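Local coordinates for protein alginase (Pseudoalteromonas, PDB 4Q8K) that cleaves alginate as a bacterial lyase of polysaccharide lyase family 18, probably by the beta-elimination common to polysaccharide lyases, at residues A[209-214]-A[359-364]; A[161-166]-A[189-194]; A[223-228]-A[285-290]. All coordinates share one frame; numbering follows the deposited sequence.

Interaction 1 of 3, residues A[209-214]-A[359-364]; sequences EATVKV and MTNVSY
A beta bulge interrupts the antiparallel pairing of 209-214 with 359-364, where E209 pairs with S363 but T211 with T360, so that A210 faces two residues, N361 and V362. Each hydrogen-bonded pair is closed by two backbone bonds: E209 N to S363 O (3.0 Å) and S363 N to E209 O on one side of the bulge, T211 N to T360 O (2.8 Å) and T360 N to T211 O on the other. All four are nearly straight, with N-H...O angles above 160°. N361, with left-handed backbone angles, makes the corner, and just past it the CA of V362 adds a CH...O contact to E209 O at 3.3 Å. On the face of T211 and T360 the two side chains cross obliquely. T360 OG1, set between its own backbone N and carbonyl carbon (chi1 51°), stands 3.4 Å from T211 CB and shares a water with T211 O. T211 OG1 lies alongside the N361 side chain, 3.3 Å from OD1, and a second water links the same hydroxyl to N361 O. The carboxylate of E209 turns elsewhere, its OE2 hydrogen-bonded to N286. The other face is apolar: A210 CB touches M359 SD and V362 CG2, both at 4.1 Å, while V212 CG2 packs on M359 CG. M359 runs on, extended, to F208 and F319. The bulge thus joins neighbouring strands of the seven-stranded antiparallel sheet, one layer of the beta-jelly-roll sandwich of alginate lyases.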
loop_
_atom_site.group_PDB
_atom_site.type_symbol
_atom_site.label_atom_id
_atom_site.label_comp_id
_atom_site.label_asym_id
_atom_site.label_seq_id
_atom_site.Cartn_x
_atom_site.Cartn_y
_atom_site.Cartn_z
ATOM N N GLU A 209 10.015 3.498 -6.793
ATOM C CA GLU A 209 10.185 2.219 -7.455
ATOM C C GLU A 209 10.714 1.208 -6.456
ATOM O O GLU A 209 11.529 1.546 -5.598
ATOM C CB GLU A 209 11.133 2.330 -8.653
ATOM C CG GLU A 209 11.230 1.040 -9.468
ATOM C CD GLU A 209 11.721 1.256 -10.890
ATOM O OE1 GLU A 209 12.152 2.380 -11.227
ATOM O OE2 GLU A 209 11.664 0.287 -11.679
ATOM N N ALA A 210 10.234 -0.025 -6.567
ATOM C CA ALA A 210 10.682 -1.101 -5.709
ATOM C C ALA A 210 10.460 -2.450 -6.380
ATOM O O ALA A 210 9.544 -2.618 -7.194
ATOM C CB ALA A 210 9.958 -1.044 -4.375
ATOM N N THR A 211 11.340 -3.389 -6.065
ATOM C CA THR A 211 11.145 -4.795 -6.364
ATOM C C THR A 211 10.410 -5.379 -5.156
ATOM O O THR A 211 10.904 -5.320 -4.018
ATOM C CB THR A 211 12.504 -5.490 -6.569
ATOM O OG1 THR A 211 13.117 -4.979 -7.759
ATOM C CG2 THR A 211 12.353 -6.998 -6.690
ATOM N N VAL A 212 9.217 -5.911 -5.402
ATOM C CA VAL A 212 8.317 -6.298 -4.327
ATOM C C VAL A 212 8.020 -7.788 -4.320
ATOM O O VAL A 212 7.460 -8.324 -5.277
ATOM C CB VAL A 212 6.958 -5.545 -4.428
ATOM C CG1 VAL A 212 6.066 -5.897 -3.237
ATOM C CG2 VAL A 212 7.163 -4.047 -4.515
ATOM N N LYS A 213 8.377 -8.450 -3.223
ATOM C CA LYS A 213 8.014 -9.853 -3.036
ATOM C C LYS A 213 6.896 -9.925 -2.005
ATOM O O LYS A 213 6.947 -9.248 -0.981
ATOM C CB LYS A 213 9.232 -10.671 -2.597
ATOM C CG LYS A 213 8.954 -12.143 -2.324
ATOM C CD LYS A 213 10.223 -12.867 -1.867
ATOM C CE LYS A 213 9.926 -14.304 -1.444
ATOM N NZ LYS A 213 11.151 -15.074 -1.063
ATOM N N VAL A 214 5.872 -10.724 -2.278
ATOM C CA VAL A 214 4.750 -10.820 -1.357
ATOM C C VAL A 214 4.535 -12.266 -0.948
ATOM O O VAL A 214 4.439 -13.145 -1.794
ATOM C CB VAL A 214 3.444 -10.248 -1.968
ATOM C CG1 VAL A 214 2.304 -10.350 -0.974
ATOM C CG2 VAL A 214 3.635 -8.790 -2.406
ATOM N N MET A 359 10.699 -5.465 0.214
ATOM C CA MET A 359 11.035 -4.528 -0.848
ATOM C C MET A 359 12.535 -4.344 -0.973
ATOM O O MET A 359 13.216 -4.084 0.013
ATOM C CB MET A 359 10.359 -3.180 -0.604
ATOM C CG MET A 359 8.867 -3.223 -0.760
ATOM S SD MET A 359 8.126 -1.597 -0.773
ATOM C CE MET A 359 6.395 -2.011 -0.561
ATOM N N THR A 360 13.031 -4.497 -2.197
ATOM C CA THR A 360 14.439 -4.349 -2.518
ATOM C C THR A 360 14.568 -3.429 -3.732
ATOM O O THR A 360 13.560 -3.051 -4.348
ATOM C CB THR A 360 15.076 -5.705 -2.859
ATOM O OG1 THR A 360 14.278 -6.370 -3.847
ATOM C CG2 THR A 360 15.180 -6.592 -1.604
ATOM N N ASN A 361 15.806 -3.073 -4.079
ATOM C CA ASN A 361 16.051 -2.149 -5.184
ATOM C C ASN A 361 15.093 -0.973 -5.108
ATOM O O ASN A 361 14.383 -0.668 -6.066
ATOM C CB ASN A 361 15.877 -2.847 -6.529
ATOM C CG ASN A 361 16.778 -4.049 -6.687
ATOM O OD1 ASN A 361 16.373 -5.069 -7.250
ATOM N ND2 ASN A 361 18.004 -3.943 -6.188
ATOM N N VAL A 362 15.066 -0.323 -3.956
ATOM C CA VAL A 362 14.116 0.742 -3.716
ATOM C C VAL A 362 14.705 2.099 -4.078
ATOM O O VAL A 362 15.862 2.382 -3.768
ATOM C CB VAL A 362 13.696 0.752 -2.243
ATOM C CG1 VAL A 362 12.659 1.832 -1.984
ATOM C CG2 VAL A 362 13.163 -0.623 -1.856
ATOM N N SER A 363 13.911 2.932 -4.739
ATOM C CA SER A 363 14.284 4.326 -4.938
ATOM C C SER A 363 13.102 5.260 -4.710
ATOM O O SER A 363 11.949 4.898 -4.915
ATOM C CB SER A 363 14.909 4.548 -6.320
ATOM O OG SER A 363 14.010 4.174 -7.345
ATOM N N TYR A 364 13.391 6.444 -4.225
ATOM C CA TYR A 364 12.390 7.461 -4.063
ATOM C C TYR A 364 12.978 8.812 -4.372
ATOM O O TYR A 364 13.996 9.151 -3.870
ATOM C CB TYR A 364 11.801 7.479 -2.653
ATOM C CG TYR A 364 10.736 8.488 -2.488
ATOM C CD1 TYR A 364 9.478 8.298 -2.988
ATOM C CD2 TYR A 364 10.994 9.666 -1.855
ATOM C CE1 TYR A 364 8.508 9.248 -2.823
ATOM C CE2 TYR A 364 10.047 10.621 -1.702
ATOM C CZ TYR A 364 8.808 10.426 -2.184
ATOM O OH TYR A 364 7.904 11.418 -2.036
HETATM O O HOH W 1 12.005 -7.690 -2.951
HETATM O O HOH W 2 13.026 -2.059 -8.453
#

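Interaction 2 of 3, residues A[161-166]-A[189-194]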
loop_
_atom_site.group_PDB
_atom_site.type_symbol
_atom_site.label_atom_id
_atom_site.label_comp_id
_atom_site.label_asym_id
_atom_site.label_seq_id
_atom_site.Cartn_x
_atom_site.Cartn_y
_atom_site.Cartn_z
ATOM N N PRO A 161 8.823 -5.024 14.450
ATOM C CA PRO A 161 10.253 -4.817 14.225
ATOM C C PRO A 161 10.495 -3.741 13.171
ATOM O O PRO A 161 9.597 -3.417 12.390
ATOM C CB PRO A 161 10.711 -6.167 13.688
ATOM C CG PRO A 161 9.514 -6.672 12.940
ATOM C CD PRO A 161 8.322 -6.217 13.743
ATOM N N ASN A 162 11.701 -3.188 13.156
ATOM C CA ASN A 162 12.051 -2.208 12.141
ATOM C C ASN A 162 12.093 -2.889 10.772
ATOM O O ASN A 162 12.538 -4.032 10.651
ATOM C CB ASN A 162 13.385 -1.522 12.470
ATOM C CG ASN A 162 13.710 -0.381 11.515
ATOM O OD1 ASN A 162 14.242 -0.602 10.427
ATOM N ND2 ASN A 162 13.393 0.849 11.922
ATOM N N PRO A 163 11.605 -2.192 9.734
ATOM C CA PRO A 163 11.567 -2.769 8.387
ATOM C C PRO A 163 12.950 -3.062 7.808
ATOM O O PRO A 163 13.076 -3.969 6.990
ATOM C CB PRO A 163 10.868 -1.678 7.569
ATOM C CG PRO A 163 10.003 -0.980 8.550
ATOM C CD PRO A 163 10.820 -0.951 9.821
ATOM N N LEU A 164 13.969 -2.311 8.222
ATOM C CA LEU A 164 15.312 -2.483 7.665
ATOM C C LEU A 164 16.006 -3.690 8.287
ATOM O O LEU A 164 16.583 -3.587 9.375
ATOM C CB LEU A 164 16.156 -1.219 7.876
ATOM C CG LEU A 164 17.401 -1.058 6.995
ATOM C CD1 LEU A 164 17.005 -0.846 5.536
ATOM C CD2 LEU A 164 18.267 0.104 7.480
ATOM N N VAL A 165 15.957 -4.828 7.597
ATOM C CA VAL A 165 16.518 -6.076 8.127
ATOM C C VAL A 165 17.976 -6.274 7.696
ATOM O O VAL A 165 18.721 -7.066 8.279
ATOM C CB VAL A 165 15.655 -7.305 7.748
ATOM C CG1 VAL A 165 14.288 -7.216 8.412
ATOM C CG2 VAL A 165 15.505 -7.405 6.249
ATOM N N ASP A 166 18.373 -5.548 6.662
ATOM C CA ASP A 166 19.779 -5.373 6.323
ATOM C C ASP A 166 19.850 -4.113 5.466
ATOM O O ASP A 166 18.810 -3.551 5.121
ATOM C CB ASP A 166 20.372 -6.605 5.626
ATOM C CG ASP A 166 19.698 -6.922 4.305
ATOM O OD1 ASP A 166 19.389 -5.985 3.539
ATOM O OD2 ASP A 166 19.493 -8.122 4.026
ATOM N N HIS A 189 2.236 -1.802 8.673
ATOM C CA HIS A 189 3.665 -1.605 8.862
ATOM C C HIS A 189 4.078 -0.805 7.632
ATOM O O HIS A 189 4.102 -1.343 6.529
ATOM C CB HIS A 189 4.384 -2.936 8.887
ATOM C CG HIS A 189 5.681 -2.906 9.632
ATOM N ND1 HIS A 189 6.569 -3.954 9.615
ATOM C CD2 HIS A 189 6.237 -1.946 10.410
ATOM C CE1 HIS A 189 7.619 -3.652 10.367
ATOM N NE2 HIS A 189 7.439 -2.443 10.861
ATOM N N GLU A 190 4.385 0.477 7.817
ATOM C CA GLU A 190 4.334 1.419 6.710
ATOM C C GLU A 190 5.209 2.648 6.947
ATOM O O GLU A 190 5.419 3.066 8.095
ATOM C CB GLU A 190 2.876 1.854 6.584
ATOM C CG GLU A 190 2.506 2.744 5.435
ATOM C CD GLU A 190 1.015 3.009 5.437
ATOM O OE1 GLU A 190 0.551 3.864 6.228
ATOM O OE2 GLU A 190 0.305 2.342 4.665
ATOM N N TYR A 191 5.707 3.226 5.855
ATOM C CA TYR A 191 6.390 4.512 5.914
ATOM C C TYR A 191 5.492 5.572 5.285
ATOM O O TYR A 191 4.760 5.283 4.337
ATOM C CB TYR A 191 7.704 4.468 5.135
ATOM C CG TYR A 191 8.847 3.743 5.808
ATOM C CD1 TYR A 191 9.512 4.306 6.892
ATOM C CD2 TYR A 191 9.288 2.511 5.337
ATOM C CE1 TYR A 191 10.568 3.654 7.489
ATOM C CE2 TYR A 191 10.335 1.849 5.930
ATOM C CZ TYR A 191 10.975 2.427 7.006
ATOM O OH TYR A 191 12.019 1.765 7.603
ATOM N N LYS A 192 5.555 6.800 5.797
ATOM C CA LYS A 192 4.764 7.896 5.250
ATOM C C LYS A 192 5.584 9.180 5.144
ATOM O O LYS A 192 6.381 9.485 6.024
ATOM C CB LYS A 192 3.526 8.148 6.114
ATOM C CG LYS A 192 3.852 8.395 7.586
ATOM C CD LYS A 192 2.626 8.809 8.380
ATOM C CE LYS A 192 3.000 9.038 9.856
ATOM N NZ LYS A 192 1.815 9.482 10.652
ATOM N N VAL A 193 5.393 9.934 4.065
ATOM C CA VAL A 193 6.049 11.230 3.969
ATOM C C VAL A 193 5.646 12.080 5.170
ATOM O O VAL A 193 4.458 12.236 5.465
ATOM C CB VAL A 193 5.686 11.958 2.661
ATOM C CG1 VAL A 193 6.270 13.373 2.639
ATOM C CG2 VAL A 193 6.159 11.156 1.439
ATOM N N LYS A 194 6.610 12.671 5.830
ATOM C CA LYS A 194 6.320 13.413 7.030
ATOM C C LYS A 194 5.518 14.664 6.850
ATOM O O LYS A 194 5.575 15.290 5.849
ATOM C CB LYS A 194 7.598 13.672 7.789
ATOM C CG LYS A 194 8.440 14.753 7.192
ATOM C CD LYS A 194 9.656 15.055 8.060
ATOM C CE LYS A 194 10.631 13.926 8.075
ATOM N NZ LYS A 194 11.816 14.253 8.888
HETATM O O HOH W 3 13.178 2.828 9.628
#
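H189 holds CG roughly opposite its own backbone N (chi1 -155°), which carries the imidazole toward P161 and P163, while Y191, two residues on and with a different first torsion (chi1 -76°, CG beside the backbone N), brings its phenol end to P163. P161 O sits in the plane of the H189 imidazole at its edge, 2.8 Å from NE2. The other ring nitrogen, ND1, is hydrogen-bonded to the backbone N of V173. P163 fills the gap between the two aromatic side chains: its CG is 3.7 Å from H189 NE2 and 3.5 Å from Y191 OH, meeting both rings obliquely, and its CB lies 3.9 Å from Y191 CE2. The contact bridges the two sheets of the jelly-roll sandwich near one margin, since 161-166 leads into the outermost strand of the seven-stranded sheet and H189 and Y191 project from strand 186-193 of the other. L156, L170 and F172 also pack on P163, and its backbone pairs with V171. An alanine at H189 would remove the imidazole, which would probably open a gap beside P163 and leave the V173 N-H without its acceptor. N162 forms an Asx turn, its OD1 accepting from L164 N at 2.8 Å with an N-H...O angle of 155°. On the other branch of that amide, ND2 donates to a water at 3.0 Å, and this same water lies in the plane of the Y191 ring, 2.6 Å from Y191 OH.

Interaction 3 of 3, residues A[223-228]-A[285-290]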
loop_
_atom_site.group_PDB
_atom_site.type_symbol
_atom_site.label_atom_id
_atom_site.label_comp_id
_atom_site.label_asym_id
_atom_site.label_seq_id
_atom_site.Cartn_x
_atom_site.Cartn_y
_atom_site.Cartn_z
ATOM N N ILE A 223 -2.762 -3.033 1.172
ATOM C CA ILE A 223 -2.368 -1.877 0.366
ATOM C C ILE A 223 -0.868 -1.667 0.566
ATOM O O ILE A 223 -0.400 -1.524 1.700
ATOM C CB ILE A 223 -3.162 -0.605 0.768
ATOM C CG1 ILE A 223 -4.665 -0.800 0.524
ATOM C CG2 ILE A 223 -2.663 0.635 -0.007
ATOM C CD1 ILE A 223 -5.499 0.321 1.100
ATOM N N ILE A 224 -0.108 -1.655 -0.533
ATOM C CA ILE A 224 1.358 -1.631 -0.434
ATOM C C ILE A 224 1.950 -0.272 -0.814
ATOM O O ILE A 224 3.137 -0.030 -0.615
ATOM C CB ILE A 224 2.052 -2.742 -1.279
ATOM C CG1 ILE A 224 1.799 -2.552 -2.777
ATOM C CG2 ILE A 224 1.618 -4.150 -0.836
ATOM C CD1 ILE A 224 2.621 -3.482 -3.633
ATOM N N SER A 225 1.118 0.598 -1.366
ATOM C CA SER A 225 1.528 1.978 -1.618
ATOM C C SER A 225 0.293 2.845 -1.825
ATOM O O SER A 225 -0.710 2.392 -2.371
ATOM C CB SER A 225 2.507 2.060 -2.800
ATOM O OG SER A 225 1.840 1.924 -4.041
ATOM N N GLN A 226 0.351 4.091 -1.381
ATOM C CA GLN A 226 -0.787 4.976 -1.556
ATOM C C GLN A 226 -0.432 6.445 -1.415
ATOM O O GLN A 226 0.486 6.807 -0.677
ATOM C CB GLN A 226 -1.910 4.631 -0.579
ATOM C CG GLN A 226 -1.523 4.769 0.865
ATOM C CD GLN A 226 -2.690 4.485 1.775
ATOM O OE1 GLN A 226 -3.650 5.255 1.831
ATOM N NE2 GLN A 226 -2.617 3.377 2.494
ATOM N N HIS A 227 -1.165 7.283 -2.138
ATOM C CA HIS A 227 -1.168 8.704 -1.864
ATOM C C HIS A 227 -2.380 8.963 -0.983
ATOM O O HIS A 227 -3.508 8.632 -1.341
ATOM C CB HIS A 227 -1.223 9.527 -3.157
ATOM C CG HIS A 227 0.085 9.585 -3.886
ATOM N ND1 HIS A 227 0.420 8.701 -4.891
ATOM C CD2 HIS A 227 1.155 10.403 -3.733
ATOM C CE1 HIS A 227 1.632 8.983 -5.337
ATOM N NE2 HIS A 227 2.101 10.011 -4.651
ATOM N N HIS A 228 -2.140 9.529 0.189
ATOM C CA HIS A 228 -3.195 9.766 1.158
ATOM C C HIS A 228 -3.575 11.247 1.128
ATOM O O HIS A 228 -2.714 12.110 0.915
ATOM C CB HIS A 228 -2.687 9.361 2.540
ATOM C CG HIS A 228 -3.750 9.276 3.586
ATOM N ND1 HIS A 228 -4.179 8.072 4.113
ATOM C CD2 HIS A 228 -4.448 10.237 4.233
ATOM C CE1 HIS A 228 -5.105 8.299 5.025
ATOM N NE2 HIS A 228 -5.287 9.606 5.118
ATOM N N PHE A 285 7.447 -8.917 -8.056
ATOM C CA PHE A 285 7.177 -8.071 -9.218
ATOM C C PHE A 285 7.819 -6.704 -9.035
ATOM O O PHE A 285 8.302 -6.379 -7.948
ATOM C CB PHE A 285 5.671 -7.939 -9.466
ATOM C CG PHE A 285 4.923 -7.184 -8.382
ATOM C CD1 PHE A 285 4.472 -7.824 -7.245
ATOM C CD2 PHE A 285 4.633 -5.834 -8.536
ATOM C CE1 PHE A 285 3.773 -7.125 -6.267
ATOM C CE2 PHE A 285 3.937 -5.136 -7.574
ATOM C CZ PHE A 285 3.499 -5.777 -6.435
ATOM N N ASN A 286 7.840 -5.913 -10.101
ATOM C CA ASN A 286 8.388 -4.571 -10.029
ATOM C C ASN A 286 7.276 -3.542 -9.951
ATOM O O ASN A 286 6.313 -3.592 -10.723
ATOM C CB ASN A 286 9.275 -4.292 -11.248
ATOM C CG ASN A 286 10.153 -3.067 -11.063
ATOM O OD1 ASN A 286 11.176 -3.126 -10.378
ATOM N ND2 ASN A 286 9.764 -1.953 -11.677
ATOM N N LEU A 287 7.408 -2.614 -9.011
ATOM C CA LEU A 287 6.423 -1.562 -8.823
ATOM C C LEU A 287 7.029 -0.187 -9.079
ATOM O O LEU A 287 8.051 0.164 -8.503
ATOM C CB LEU A 287 5.847 -1.601 -7.401
ATOM C CG LEU A 287 4.817 -0.518 -7.070
ATOM C CD1 LEU A 287 3.553 -0.672 -7.889
ATOM C CD2 LEU A 287 4.483 -0.570 -5.572
ATOM N N ARG A 288 6.394 0.589 -9.944
ATOM C CA ARG A 288 6.801 1.978 -10.152
ATOM C C ARG A 288 5.593 2.900 -10.054
ATOM O O ARG A 288 4.622 2.750 -10.792
ATOM C CB ARG A 288 7.508 2.168 -11.505
ATOM C CG ARG A 288 8.107 3.563 -11.694
ATOM C CD ARG A 288 9.114 3.592 -12.857
ATOM N NE ARG A 288 9.872 4.844 -12.904
ATOM C CZ ARG A 288 9.568 5.854 -13.706
ATOM N NH1 ARG A 288 10.286 6.974 -13.704
ATOM N NH2 ARG A 288 8.533 5.739 -14.524
ATOM N N VAL A 289 5.662 3.854 -9.134
ATOM C CA VAL A 289 4.595 4.821 -8.950
ATOM C C VAL A 289 5.161 6.201 -9.208
ATOM O O VAL A 289 6.145 6.596 -8.585
ATOM C CB VAL A 289 4.039 4.771 -7.508
ATOM C CG1 VAL A 289 2.939 5.797 -7.324
ATOM C CG2 VAL A 289 3.525 3.377 -7.196
ATOM N N VAL A 290 4.542 6.925 -10.132
ATOM C CA VAL A 290 4.972 8.281 -10.441
ATOM C C VAL A 290 3.841 9.266 -10.219
ATOM O O VAL A 290 2.725 9.052 -10.686
ATOM C CB VAL A 290 5.435 8.398 -11.908
ATOM C CG1 VAL A 290 5.936 9.805 -12.186
ATOM C CG2 VAL A 290 6.505 7.354 -12.214
#
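I224 and F285 meet from opposite directions across the interior of the beta sandwich, where 223-228 of one sheet runs almost parallel to 285-290 of the other, 2° apart in direction with the axes 9.5 Å from each other. The methyl CD1 of I224 arrives at the edge of the F285 ring, near its plane, 3.7 Å from CZ, so the ring is met rim-on. Its other neighbours include F301, stacked on it, and V212. I224 holds CG1 between its backbone N and carbonyl carbon (chi1 64°), and an extended second torsion then carries CD1 to the opposing layer; the I224 side chain also slides past that of L287, CD1 4.0 Å from CD2. I224 and the next residue, S225, both point toward the facing strand, although successive strand residues normally alternate. The nearly helical psi of I224, -10°, and backbone bonds of both residues to V238 are consistent with a beta bulge. S225 can therefore turn its hydroxyl to a pair of methyls, OG being 3.9 Å from both L287 CD2 and V289 CG2. Contact across the layers is by van der Waals touch alone, with no hydrogen bond between the two segments. H227 adds a second polar group: ND1 is hydrogen-bonded to S236 and NE2 to E206, bonds from two sides that would fix the rotation of its ring. The H227 and V289 side chains pass in opposite directions, and CE1, between the two nitrogens, is the point of the ring edge that V289 CG1 meets, 4.0 Å away and near the imidazole plane.

How the interactions relate
Interactions 1 and 3 are contiguous: strands 204-216 and 284-292 are neighbours in one sheet, and V212 N probably bonds to F285 O at 2.7 Å. Interaction 1, partly buried, works within that sheet through backbone bonds, with waters on its partly exposed face. Interaction 3 looks inward from it, joining the two sheets by side chains alone, and all its touching residues are buried. Interaction 2 also spans the sheets and is mostly buried, though at the margin, where a loop with two prolines meets aromatic residues and a water takes part. It meets interaction 1 where Y364 OH packs on V193 CG2, and nears interaction 3 through E190 and Q226 on the same eight-stranded sheet.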